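Putative aldehyde dehydrogenase (Burkholderia cenocepacia, PDB 4YWE) probably oxidises aldehydes to carboxylic acids with NAD or NADP as acceptor, as a member of the aldehyde dehydrogenase family, and binds calcium and magnesium ions. Local coordinates at residues Leu78-Leu92 against Arg108-Ala122. Numbering follows the deposited sequence.
Sequences LMRLSARVTDSIEEL and RADAAALARYFEFYA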
ATOM      1  N   LEU A  78      -6.943  12.768  19.664  1.00 16.72           N
ATOM      2  CA  LEU A  78      -6.375  11.547  20.219  1.00 14.78           C
ATOM      3  C   LEU A  78      -4.989  11.796  20.804  1.00 14.54           C
ATOM      4  O   LEU A  78      -4.606  11.172  21.793  1.00 19.54           O
ATOM      5  CB  LEU A  78      -6.310  10.454  19.151  1.00 13.59           C
ATOM      6  CG  LEU A  78      -7.662   9.893  18.707  1.00 16.12           C
ATOM      7  CD1 LEU A  78      -7.481   8.871  17.596  1.00 14.33           C
ATOM      8  CD2 LEU A  78      -8.399   9.281  19.889  1.00 18.01           C
ATOM      9  N   MET A  79      -4.241  12.710  20.194  1.00 18.36           N
ATOM     10  CA  MET A  79      -2.910  13.045  20.684  1.00 21.33           C
ATOM     11  C   MET A  79      -2.995  13.764  22.025  1.00 15.77           C
ATOM     12  O   MET A  79      -2.225  13.475  22.940  1.00 25.70           O
ATOM     13  CB  MET A  79      -2.154  13.907  19.673  1.00 23.49           C
ATOM     14  CG  MET A  79      -0.699  14.137  20.048  1.00 24.56           C
ATOM     15  SD  MET A  79       0.205  12.587  20.249  1.00 26.30           S
ATOM     16  CE  MET A  79       0.520  12.156  18.540  1.00 23.90           C
ATOM     17  N   ARG A  80      -3.931  14.702  22.139  1.00 16.10           N
ATOM     18  CA  ARG A  80      -4.157  15.395  23.403  1.00 20.80           C
ATOM     19  C   ARG A  80      -4.592  14.405  24.476  1.00 16.78           C
ATOM     20  O   ARG A  80      -4.143  14.478  25.619  1.00 17.28           O
ATOM     21  CB  ARG A  80      -5.204  16.500  23.245  1.00 21.77           C
ATOM     22  CG  ARG A  80      -4.668  17.779  22.624  1.00 21.94           C
ATOM     23  CD  ARG A  80      -5.675  18.916  22.727  1.00 25.16           C
ATOM     24  NE  ARG A  80      -6.841  18.703  21.874  1.00 27.46           N
ATOM     25  CZ  ARG A  80      -6.928  19.115  20.613  1.00 30.22           C
ATOM     26  NH1 ARG A  80      -5.915  19.765  20.055  1.00 32.70           N
ATOM     27  NH2 ARG A  80      -8.027  18.879  19.908  1.00 29.21           N
ATOM     28  N   LEU A  81      -5.463  13.475  24.093  1.00 16.24           N
ATOM     29  CA  LEU A  81      -5.919  12.425  24.995  1.00 16.17           C
ATOM     30  C   LEU A  81      -4.750  11.552  25.428  1.00 22.03           C
ATOM     31  O   LEU A  81      -4.659  11.151  26.589  1.00 24.88           O
ATOM     32  CB  LEU A  81      -7.002  11.576  24.327  1.00 15.61           C
ATOM     33  CG  LEU A  81      -7.499  10.352  25.098  1.00 16.13           C
ATOM     34  CD1 LEU A  81      -7.969  10.745  26.490  1.00 16.18           C
ATOM     35  CD2 LEU A  81      -8.610   9.655  24.330  1.00 17.17           C
ATOM     36  N   SER A  82      -3.856  11.266  24.485  1.00 19.39           N
ATOM     37  CA  SER A  82      -2.654  10.490  24.764  1.00 15.60           C
ATOM     38  C   SER A  82      -1.818  11.144  25.862  1.00 18.37           C
ATOM     39  O   SER A  82      -1.324  10.467  26.764  1.00 17.34           O
ATOM     40  CB  SER A  82      -1.817  10.328  23.495  1.00 16.69           C
ATOM     41  OG  SER A  82      -0.612   9.635  23.761  1.00 16.76           O
ATOM     42  N   ALA A  83      -1.670  12.463  25.781  1.00 18.90           N
ATOM     43  CA  ALA A  83      -0.894  13.208  26.765  1.00 20.73           C
ATOM     44  C   ALA A  83      -1.599  13.235  28.120  1.00 19.23           C
ATOM     45  O   ALA A  83      -0.952  13.151  29.162  1.00 25.32           O
ATOM     46  CB  ALA A  83      -0.633  14.625  26.274  1.00 17.96           C
ATOM     47  N   ARG A  84      -2.923  13.353  28.097  1.00 18.50           N
ATOM     48  CA  ARG A  84      -3.712  13.361  29.326  1.00 19.26           C
ATOM     49  C   ARG A  84      -3.573  12.032  30.062  1.00 18.33           C
ATOM     50  O   ARG A  84      -3.417  12.004  31.282  1.00 20.89           O
ATOM     51  CB  ARG A  84      -5.186  13.644  29.025  1.00 19.77           C
ATOM     52  CG  ARG A  84      -5.472  15.051  28.523  1.00 25.57           C
ATOM     53  CD  ARG A  84      -5.153  16.105  29.575  1.00 31.74           C
ATOM     54  NE  ARG A  84      -5.964  15.955  30.779  1.00 35.34           N
ATOM     55  CZ  ARG A  84      -5.469  15.722  31.991  1.00 37.36           C
ATOM     56  NH1 ARG A  84      -4.159  15.616  32.165  1.00 34.68           N
ATOM     57  NH2 ARG A  84      -6.285  15.600  33.031  1.00 39.11           N
ATOM     58  N   VAL A  85      -3.631  10.936  29.309  1.00 18.64           N
ATOM     59  CA  VAL A  85      -3.482   9.600  29.876  1.00 19.35           C
ATOM     60  C   VAL A  85      -2.093   9.431  30.482  1.00 22.57           C
ATOM     61  O   VAL A  85      -1.951   8.909  31.590  1.00 25.46           O
ATOM     62  CB  VAL A  85      -3.754   8.511  28.817  1.00 18.39           C
ATOM     63  CG1 VAL A  85      -3.404   7.134  29.361  1.00 16.41           C
ATOM     64  CG2 VAL A  85      -5.207   8.555  28.371  1.00 16.28           C
ATOM     65  N   THR A  86      -1.074   9.876  29.751  1.00 24.14           N
ATOM     66  CA  THR A  86       0.308   9.799  30.216  1.00 26.95           C
ATOM     67  C   THR A  86       0.481  10.542  31.538  1.00 27.77           C
ATOM     68  O   THR A  86       1.154  10.061  32.448  1.00 31.04           O
ATOM     69  CB  THR A  86       1.286  10.376  29.173  1.00 27.18           C
ATOM     70  OG1 THR A  86       1.294   9.539  28.010  1.00 26.78           O
ATOM     71  CG2 THR A  86       2.698  10.450  29.739  1.00 24.25           C
ATOM     72  N   ASP A  87      -0.140  11.711  31.642  1.00 29.82           N
ATOM     73  CA  ASP A  87      -0.090  12.490  32.873  1.00 34.22           C
ATOM     74  C   ASP A  87      -0.895  11.830  33.989  1.00 31.87           C
ATOM     75  O   ASP A  87      -0.629  12.057  35.167  1.00 34.94           O
ATOM     76  CB  ASP A  87      -0.602  13.911  32.633  1.00 42.32           C
ATOM     77  CG  ASP A  87       0.517  14.893  32.345  1.00 49.04           C
ATOM     78  OD1 ASP A  87       1.619  14.722  32.906  1.00 49.11           O
ATOM     79  OD2 ASP A  87       0.293  15.838  31.559  1.00 52.80           O
ATOM     80  N   SER A  88      -1.874  11.013  33.617  1.00 26.88           N
ATOM     81  CA  SER A  88      -2.760  10.389  34.595  1.00 24.12           C
ATOM     82  C   SER A  88      -2.446   8.910  34.798  1.00 24.30           C
ATOM     83  O   SER A  88      -3.316   8.140  35.206  1.00 22.38           O
ATOM     84  CB  SER A  88      -4.221  10.551  34.170  1.00 22.93           C
ATOM     85  OG  SER A  88      -4.564  11.916  34.010  1.00 23.54           O
ATOM     86  N   ILE A  89      -1.207   8.518  34.518  1.00 19.66           N
ATOM     87  CA  ILE A  89      -0.796   7.121  34.631  1.00 19.35           C
ATOM     88  C   ILE A  89      -0.943   6.602  36.060  1.00 22.99           C
ATOM     89  O   ILE A  89      -1.532   5.543  36.278  1.00 21.07           O
ATOM     90  CB  ILE A  89       0.647   6.925  34.131  1.00 23.82           C
ATOM     91  CG1 ILE A  89       0.685   6.948  32.602  1.00 26.62           C
ATOM     92  CG2 ILE A  89       1.218   5.608  34.635  1.00 22.36           C
ATOM     93  CD1 ILE A  89       2.059   6.690  32.020  1.00 27.21           C
ATOM     94  N   GLU A  90      -0.413   7.347  37.026  1.00 20.87           N
ATOM     95  CA  GLU A  90      -0.464   6.933  38.426  1.00 21.60           C
ATOM     96  C   GLU A  90      -1.903   6.792  38.914  1.00 21.68           C
ATOM     97  O   GLU A  90      -2.239   5.841  39.618  1.00 25.71           O
ATOM     98  CB  GLU A  90       0.295   7.928  39.306  1.00 29.04           C
ATOM     99  CG  GLU A  90       1.791   7.977  39.037  1.00 27.98           C
ATOM    100  CD  GLU A  90       2.462   6.632  39.237  1.00 30.76           C
ATOM    101  OE1 GLU A  90       3.272   6.238  38.370  1.00 33.10           O
ATOM    102  OE2 GLU A  90       2.184   5.971  40.258  1.00 22.97           O
ATOM    103  N   GLU A  91      -2.745   7.745  38.529  1.00 24.14           N
ATOM    104  CA  GLU A  91      -4.155   7.738  38.903  1.00 26.14           C
ATOM    105  C   GLU A  91      -4.900   6.556  38.284  1.00 26.44           C
ATOM    106  O   GLU A  91      -5.653   5.860  38.966  1.00 27.19           O
ATOM    107  CB  GLU A  91      -4.814   9.054  38.484  1.00 28.35           C
ATOM    108  CG  GLU A  91      -6.323   9.094  38.645  1.00 30.69           C
ATOM    109  CD  GLU A  91      -6.919  10.403  38.158  1.00 30.23           C
ATOM    110  OE1 GLU A  91      -6.142  11.311  37.799  1.00 29.47           O
ATOM    111  OE2 GLU A  91      -8.162  10.521  38.134  1.00 30.59           O
ATOM    112  N   LEU A  92      -4.685   6.334  36.993  1.00 20.14           N
ATOM    113  CA  LEU A  92      -5.354   5.248  36.283  1.00 19.81           C
ATOM    114  C   LEU A  92      -4.848   3.883  36.741  1.00 19.32           C
ATOM    115  O   LEU A  92      -5.613   2.919  36.794  1.00 19.10           O
ATOM    116  CB  LEU A  92      -5.165   5.397  34.772  1.00 22.38           C
ATOM    117  CG  LEU A  92      -5.898   6.568  34.113  1.00 23.80           C
ATOM    118  CD1 LEU A  92      -5.480   6.713  32.659  1.00 25.54           C
ATOM    119  CD2 LEU A  92      -7.404   6.387  34.224  1.00 18.52           C
ATOM    120  N   ARG A 108       0.423  -0.070  35.839  1.00 22.10           N
ATOM    121  CA  ARG A 108       1.090   1.109  35.302  1.00 21.69           C
ATOM    122  C   ARG A 108       1.441   0.901  33.832  1.00 22.21           C
ATOM    123  O   ARG A 108       1.331   1.822  33.020  1.00 18.42           O
ATOM    124  CB  ARG A 108       2.350   1.431  36.111  1.00 23.24           C
ATOM    125  CG  ARG A 108       3.142   2.615  35.581  1.00 28.68           C
ATOM    126  CD  ARG A 108       4.322   2.960  36.480  1.00 32.56           C
ATOM    127  NE  ARG A 108       3.896   3.526  37.757  1.00 34.25           N
ATOM    128  CZ  ARG A 108       3.859   2.850  38.901  1.00 35.32           C
ATOM    129  NH1 ARG A 108       4.226   1.577  38.932  1.00 39.70           N
ATOM    130  NH2 ARG A 108       3.459   3.449  40.014  1.00 32.89           N
ATOM    131  N   ALA A 109       1.857  -0.318  33.498  1.00 19.32           N
ATOM    132  CA  ALA A 109       2.215  -0.658  32.127  1.00 18.23           C
ATOM    133  C   ALA A 109       0.992  -0.588  31.217  1.00 22.03           C
ATOM    134  O   ALA A 109       1.092  -0.182  30.056  1.00 20.72           O
ATOM    135  CB  ALA A 109       2.844  -2.041  32.069  1.00 16.89           C
ATOM    136  N   ASP A 110      -0.159  -0.983  31.752  1.00 17.89           N
ATOM    137  CA  ASP A 110      -1.414  -0.935  31.009  1.00 20.49           C
ATOM    138  C   ASP A 110      -1.781   0.497  30.635  1.00 22.42           C
ATOM    139  O   ASP A 110      -2.210   0.764  29.512  1.00 20.13           O
ATOM    140  CB  ASP A 110      -2.545  -1.569  31.821  1.00 19.08           C
ATOM    141  CG  ASP A 110      -2.508  -3.083  31.789  1.00 21.69           C
ATOM    142  OD1 ASP A 110      -1.533  -3.647  31.251  1.00 20.21           O
ATOM    143  OD2 ASP A 110      -3.456  -3.709  32.308  1.00 23.86           O
ATOM    144  N   ALA A 111      -1.610   1.411  31.584  1.00 23.11           N
ATOM    145  CA  ALA A 111      -1.912   2.819  31.358  1.00 22.93           C
ATOM    146  C   ALA A 111      -0.962   3.419  30.328  1.00 16.21           C
ATOM    147  O   ALA A 111      -1.366   4.238  29.503  1.00 21.47           O
ATOM    148  CB  ALA A 111      -1.838   3.593  32.664  1.00 17.26           C
ATOM    149  N   ALA A 112       0.301   3.008  30.382  1.00 20.01           N
ATOM    150  CA  ALA A 112       1.297   3.471  29.425  1.00 18.01           C
ATOM    151  C   ALA A 112       0.965   2.952  28.031  1.00 17.95           C
ATOM    152  O   ALA A 112       1.150   3.654  27.037  1.00 18.75           O
ATOM    153  CB  ALA A 112       2.691   3.026  29.845  1.00 16.61           C
ATOM    154  N   ALA A 113       0.473   1.719  27.971  1.00 17.86           N
ATOM    155  CA  ALA A 113       0.050   1.121  26.711  1.00 15.61           C
ATOM    156  C   ALA A 113      -1.169   1.854  26.164  1.00 18.53           C
ATOM    157  O   ALA A 113      -1.281   2.077  24.957  1.00 17.79           O
ATOM    158  CB  ALA A 113      -0.255  -0.355  26.898  1.00 14.25           C
ATOM    159  N   LEU A 114      -2.078   2.221  27.062  1.00 19.12           N
ATOM    160  CA  LEU A 114      -3.268   2.982  26.698  1.00 18.00           C
ATOM    161  C   LEU A 114      -2.890   4.300  26.031  1.00 21.48           C
ATOM    162  O   LEU A 114      -3.483   4.691  25.025  1.00 14.02           O
ATOM    163  CB  LEU A 114      -4.131   3.249  27.934  1.00 17.03           C
ATOM    164  CG  LEU A 114      -5.349   4.149  27.721  1.00 17.36           C
ATOM    165  CD1 LEU A 114      -6.290   3.539  26.700  1.00 17.73           C
ATOM    166  CD2 LEU A 114      -6.070   4.394  29.034  1.00 18.81           C
ATOM    167  N   ALA A 115      -1.897   4.976  26.598  1.00 14.85           N
ATOM    168  CA  ALA A 115      -1.411   6.232  26.042  1.00 15.00           C
ATOM    169  C   ALA A 115      -0.724   6.003  24.699  1.00 17.84           C
ATOM    170  O   ALA A 115      -0.782   6.852  23.808  1.00 17.05           O
ATOM    171  CB  ALA A 115      -0.460   6.909  27.017  1.00 15.69           C
ATOM    172  N   ARG A 116      -0.076   4.851  24.558  1.00 14.33           N
ATOM    173  CA  ARG A 116       0.637   4.520  23.332  1.00 16.75           C
ATOM    174  C   ARG A 116      -0.348   4.238  22.200  1.00 15.96           C
ATOM    175  O   ARG A 116      -0.112   4.622  21.054  1.00 13.18           O
ATOM    176  CB  ARG A 116       1.566   3.321  23.557  1.00 14.01           C
ATOM    177  CG  ARG A 116       2.302   2.845  22.311  1.00 19.11           C
ATOM    178  CD  ARG A 116       3.025   3.986  21.601  1.00 19.45           C
ATOM    179  NE  ARG A 116       3.650   3.537  20.359  1.00 21.68           N
ATOM    180  CZ  ARG A 116       3.951   4.334  19.338  1.00 20.42           C
ATOM    181  NH1 ARG A 116       3.678   5.630  19.400  1.00 16.26           N
ATOM    182  NH2 ARG A 116       4.520   3.832  18.251  1.00 13.51           N
ATOM    183  N   TYR A 117      -1.453   3.574  22.528  1.00 18.17           N
ATOM    184  CA  TYR A 117      -2.512   3.331  21.553  1.00 14.01           C
ATOM    185  C   TYR A 117      -3.031   4.638  20.963  1.00 16.94           C
ATOM    186  O   TYR A 117      -3.139   4.783  19.743  1.00 12.45           O
ATOM    187  CB  TYR A 117      -3.670   2.556  22.186  1.00 16.52           C
ATOM    188  CG  TYR A 117      -3.472   1.059  22.204  1.00 18.62           C
ATOM    189  CD1 TYR A 117      -3.279   0.352  21.024  1.00 20.32           C
ATOM    190  CD2 TYR A 117      -3.498   0.349  23.397  1.00 19.29           C
ATOM    191  CE1 TYR A 117      -3.101  -1.017  21.033  1.00 20.30           C
ATOM    192  CE2 TYR A 117      -3.325  -1.023  23.416  1.00 21.27           C
ATOM    193  CZ  TYR A 117      -3.127  -1.699  22.232  1.00 22.26           C
ATOM    194  OH  TYR A 117      -2.953  -3.062  22.244  1.00 26.59           O
ATOM    195  N   PHE A 118      -3.346   5.589  21.837  1.00 13.19           N
ATOM    196  CA  PHE A 118      -3.887   6.872  21.407  1.00 18.09           C
ATOM    197  C   PHE A 118      -2.845   7.681  20.640  1.00 13.40           C
ATOM    198  O   PHE A 118      -3.174   8.358  19.669  1.00 17.53           O
ATOM    199  CB  PHE A 118      -4.403   7.663  22.612  1.00 18.80           C
ATOM    200  CG  PHE A 118      -5.652   7.087  23.220  1.00 18.83           C
ATOM    201  CD1 PHE A 118      -6.619   6.502  22.421  1.00 18.87           C
ATOM    202  CD2 PHE A 118      -5.852   7.122  24.589  1.00 20.80           C
ATOM    203  CE1 PHE A 118      -7.769   5.968  22.974  1.00 19.29           C
ATOM    204  CE2 PHE A 118      -7.001   6.589  25.149  1.00 20.35           C
ATOM    205  CZ  PHE A 118      -7.959   6.010  24.340  1.00 19.79           C
ATOM    206  N   GLU A 119      -1.591   7.597  21.070  1.00 19.54           N
ATOM    207  CA  GLU A 119      -0.498   8.285  20.389  1.00 17.84           C
ATOM    208  C   GLU A 119      -0.298   7.747  18.974  1.00 15.64           C
ATOM    209  O   GLU A 119      -0.150   8.513  18.019  1.00 15.21           O
ATOM    210  CB  GLU A 119       0.804   8.144  21.181  1.00 14.22           C
ATOM    211  CG  GLU A 119       1.997   8.821  20.530  1.00 21.42           C
ATOM    212  CD  GLU A 119       3.300   8.528  21.249  1.00 22.08           C
ATOM    213  OE1 GLU A 119       3.539   7.351  21.597  1.00 20.50           O
ATOM    214  OE2 GLU A 119       4.084   9.474  21.468  1.00 21.92           O
ATOM    215  N   PHE A 120      -0.294   6.424  18.853  1.00 14.94           N
ATOM    216  CA  PHE A 120      -0.073   5.763  17.572  1.00 16.88           C
ATOM    217  C   PHE A 120      -1.184   6.093  16.583  1.00 20.20           C
ATOM    218  O   PHE A 120      -0.919   6.493  15.450  1.00 22.80           O
ATOM    219  CB  PHE A 120       0.030   4.246  17.767  1.00 17.06           C
ATOM    220  CG  PHE A 120       0.245   3.478  16.491  1.00 15.97           C
ATOM    221  CD1 PHE A 120       1.511   3.369  15.936  1.00 18.66           C
ATOM    222  CD2 PHE A 120      -0.814   2.855  15.854  1.00 13.65           C
ATOM    223  CE1 PHE A 120       1.713   2.658  14.766  1.00 17.66           C
ATOM    224  CE2 PHE A 120      -0.620   2.143  14.684  1.00 12.55           C
ATOM    225  CZ  PHE A 120       0.644   2.046  14.139  1.00 15.27           C
ATOM    226  N   TYR A 121      -2.429   5.936  17.021  1.00 15.65           N
ATOM    227  CA  TYR A 121      -3.573   6.132  16.139  1.00 16.34           C
ATOM    228  C   TYR A 121      -3.798   7.605  15.813  1.00 17.46           C
ATOM    229  O   TYR A 121      -4.404   7.935  14.795  1.00 14.70           O
ATOM    230  CB  TYR A 121      -4.828   5.517  16.760  1.00 11.79           C
ATOM    231  CG  TYR A 121      -4.871   4.012  16.610  1.00 17.31           C
ATOM    232  CD1 TYR A 121      -4.603   3.416  15.385  1.00 19.85           C
ATOM    233  CD2 TYR A 121      -5.149   3.189  17.693  1.00 19.35           C
ATOM    234  CE1 TYR A 121      -4.633   2.045  15.234  1.00 10.91           C
ATOM    235  CE2 TYR A 121      -5.177   1.811  17.553  1.00 18.89           C
ATOM    236  CZ  TYR A 121      -4.918   1.247  16.321  1.00 20.74           C
ATOM    237  OH  TYR A 121      -4.943  -0.119  16.171  1.00 21.17           O
ATOM    238  N   ALA A 122      -3.301   8.485  16.675  1.00 12.78           N
ATOM    239  CA  ALA A 122      -3.376   9.920  16.427  1.00 17.63           C
ATOM    240  C   ALA A 122      -2.632  10.276  15.149  1.00 12.88           C
ATOM    241  O   ALA A 122      -3.071  11.127  14.377  1.00 18.76           O
ATOM    242  CB  ALA A 122      -2.808  10.697  17.604  1.00 13.50           C
TER
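Phe118 and Val85 interlock as knobs into holes between two nearly antiparallel helices of the aldehyde dehydrogenase fold, 71-87 and 104-124, which come before the strands of the probable cofactor-binding sheet in the chain. The axes of 78-87 and 108-122 approach to 7.8 Å at a signed crossing angle of -162°, a closeness consistent with the small side chains of Ala115 and Ala122, which face helix 78-87; Ala111 packs against Ile89 and Leu92. Phe118 enters a hole formed by Leu78, Leu81, Ser82 and Val85. Leu81 CD2 lies over the centre of one ring face, 3.6 Å from the Phe118 centroid, in a CH-pi contact, while Val85 CG2 meets the ring edge. In return Val85 sits among Ala111, Leu114, Ala115 and Phe118; with chi1 at 172°, CG1 is anti to the backbone N and fits 3.8 Å from Ala115 CB. Leu81 and Leu114 also touch helix 188-200, and Leu78 reaches Ala173 of helix 160-174, so these two helices cover this side of the pair. Toward the subunit interface, Met79 CE lies 3.8 Å from Ala122 CB, and Met79 packs on Met79 of a second subunit; Arg76 of that subunit forms a salt bridge with Glu119. After the break at Ser88, Arg108 grips Glu90 in a side-on salt bridge, Arg108 NE to Glu90 OE1 and Arg108 NH2 to Glu90 OE2, each 2.8 Å, the planes 23° apart. Where the backbones come nearest, at Ser82 and Ala115 (CA atoms 4.6 Å apart), Ser82 OG donates to Ala115 O at 2.8 Å, from the face of that carbonyl opposite the Glu119 N-H.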